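Local coordinates for MdcA (Pseudomonas aeruginosa, PDB 5VIT), which is the alpha subunit of malonate decarboxylase and probably acts as the transferase that exchanges acetyl for malonyl on the acyl carrier protein, at residues G27-A32 with V210-E215. Residues are numbered along the deposited sequence; the frame is centred on the assembly and turned at random.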
loop_
_atom_site.group_PDB
_atom_site.type_symbol
_atom_site.label_atom_id
_atom_site.label_comp_id
_atom_site.label_asym_id
_atom_site.label_seq_id
_atom_site.Cartn_x
_atom_site.Cartn_y
_atom_site.Cartn_z
ATOM N N GLY A 27 -26.674 48.965 42.085
ATOM C CA GLY A 27 -28.094 49.067 42.348
ATOM C C GLY A 27 -28.850 47.998 41.591
ATOM O O GLY A 27 -29.730 47.331 42.133
ATOM N N LEU A 28 -28.476 47.825 40.329
ATOM C CA LEU A 28 -29.120 46.868 39.435
ATOM C C LEU A 28 -28.958 45.410 39.889
ATOM O O LEU A 28 -29.734 44.544 39.488
ATOM C CB LEU A 28 -28.566 47.054 38.019
ATOM C CG LEU A 28 -28.940 46.076 36.903
ATOM C CD1 LEU A 28 -30.454 45.970 36.704
ATOM C CD2 LEU A 28 -28.259 46.493 35.614
ATOM N N ALA A 29 -27.973 45.146 40.743
ATOM C CA ALA A 29 -27.631 43.775 41.115
ATOM C C ALA A 29 -27.807 43.504 42.604
ATOM O O ALA A 29 -27.744 44.424 43.423
ATOM C CB ALA A 29 -26.199 43.465 40.696
ATOM N N ASP A 30 -28.011 42.229 42.942
ATOM C CA ASP A 30 -28.174 41.786 44.326
ATOM C C ASP A 30 -26.983 40.929 44.768
ATOM O O ASP A 30 -27.051 39.690 44.810
ATOM C CB ASP A 30 -29.499 41.015 44.492
ATOM C CG ASP A 30 -29.650 40.372 45.872
ATOM O OD1 ASP A 30 -29.272 41.003 46.883
ATOM O OD2 ASP A 30 -30.152 39.226 45.941
ATOM N N GLY A 31 -25.890 41.600 45.120
ATOM C CA GLY A 31 -24.658 40.911 45.443
ATOM C C GLY A 31 -24.064 40.406 44.143
ATOM O O GLY A 31 -23.822 41.185 43.225
ATOM N N ALA A 32 -23.856 39.097 44.056
ATOM C CA ALA A 32 -23.274 38.491 42.865
ATOM C C ALA A 32 -24.339 38.131 41.829
ATOM O O ALA A 32 -24.022 37.748 40.704
ATOM C CB ALA A 32 -22.472 37.253 43.250
ATOM N N VAL A 210 -15.370 34.696 40.003
ATOM C CA VAL A 210 -16.625 35.086 39.360
ATOM C C VAL A 210 -17.135 36.425 39.902
ATOM O O VAL A 210 -17.073 36.672 41.100
ATOM C CB VAL A 210 -17.702 33.985 39.557
ATOM C CG1 VAL A 210 -19.089 34.483 39.155
ATOM C CG2 VAL A 210 -17.324 32.738 38.766
ATOM N N ASP A 211 -17.614 37.295 39.019
ATOM C CA ASP A 211 -18.128 38.582 39.458
ATOM C C ASP A 211 -19.659 38.594 39.511
ATOM O O ASP A 211 -20.255 39.103 40.467
ATOM C CB ASP A 211 -17.613 39.693 38.546
ATOM C CG ASP A 211 -16.090 39.823 38.589
ATOM O OD1 ASP A 211 -15.538 40.072 39.693
ATOM O OD2 ASP A 211 -15.449 39.653 37.517
ATOM N N PHE A 212 -20.300 38.028 38.496
ATOM C CA PHE A 212 -21.757 37.961 38.502
ATOM C C PHE A 212 -22.271 36.626 37.992
ATOM O O PHE A 212 -21.652 36.010 37.122
ATOM C CB PHE A 212 -22.350 39.094 37.665
ATOM C CG PHE A 212 -22.082 40.454 38.220
ATOM C CD1 PHE A 212 -21.277 41.356 37.529
ATOM C CD2 PHE A 212 -22.617 40.833 39.447
ATOM C CE1 PHE A 212 -21.023 42.624 38.045
ATOM C CE2 PHE A 212 -22.368 42.091 39.966
ATOM C CZ PHE A 212 -21.566 42.988 39.265
ATOM N N VAL A 213 -23.392 36.180 38.554
ATOM C CA VAL A 213 -24.149 35.059 38.002
ATOM C C VAL A 213 -25.554 35.518 37.596
ATOM O O VAL A 213 -26.102 36.474 38.165
ATOM C CB VAL A 213 -24.265 33.887 38.990
ATOM C CG1 VAL A 213 -22.914 33.270 39.229
ATOM C CG2 VAL A 213 -24.873 34.357 40.296
ATOM N N VAL A 214 -26.117 34.849 36.589
ATOM C CA VAL A 214 -27.464 35.124 36.102
ATOM C C VAL A 214 -28.172 33.808 35.851
ATOM O O VAL A 214 -27.630 32.930 35.173
ATOM C CB VAL A 214 -27.467 35.924 34.782
ATOM C CG1 VAL A 214 -28.864 36.434 34.477
ATOM C CG2 VAL A 214 -26.491 37.076 34.853
ATOM N N GLU A 215 -29.377 33.657 36.383
ATOM C CA GLU A 215 -30.200 32.520 35.995
ATOM C C GLU A 215 -30.636 32.729 34.543
ATOM O O GLU A 215 -31.222 33.756 34.193
ATOM C CB GLU A 215 -31.407 32.358 36.923
ATOM C CG GLU A 215 -32.061 30.974 36.828
ATOM C CD GLU A 215 -33.151 30.745 37.872
ATOM O OE1 GLU A 215 -32.833 30.233 38.978
ATOM O OE2 GLU A 215 -34.323 31.074 37.580
#
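Ala-32 O takes the backbone N-H of Val-213 in a short, nearly straight hydrogen bond (2.7 Å from Val-213 N, 165° at the hydrogen), where the loop after helix 13-23 comes alongside strand 212-215. This bond stands at the start of the pairing between strands 33-34 and 212-215, at one border of a parallel beta sheet within the chain; Val-213 also pairs with Leu-34, while Phe-212 and Val-214 bond to Val-188 in the next strand inward. The two alpha carbons nearest each other, those of Ala-32 and Phe-212, are 4.6 Å apart. Phe-212 CA adds a C-H···O contact to the same carbonyl, its carbon 3.2 Å from Ala-32 O, so two consecutive residues of the strand converge on one acceptor. The side chain of Phe-212 then carries the contact back along the loop. With CG beside the backbone N and anti to the carbonyl carbon (chi1 -65°), the CD2-CE2 side of the ring faces the loop at Gly-31, whose carbonyl oxygen lies in the ring plane, 3.7 Å from Phe-212 CE2. Beyond it, Ala-29 CB approaches the same carbon obliquely at 4.1 Å. Gly-31 itself has a positive phi (74°), a backbone conformation that favours glycine. The ring is buried, with Leu-34, Leu-46 of helix 39-46 and Val-25 adding apolar neighbours. Asp-211 meets Ala-32 through its backbone oxygen, while its side chain points away, where the carboxylate accepts a hydrogen bond from Val-186 N and forms a salt bridge with Lys-18 of helix 13-23, linking that helix to the sheet. Val-213, finally, sets its CG2 branch against the carbonyl that its own N-H binds, with Val-213 CG2 3.5 Å from Ala-32 O.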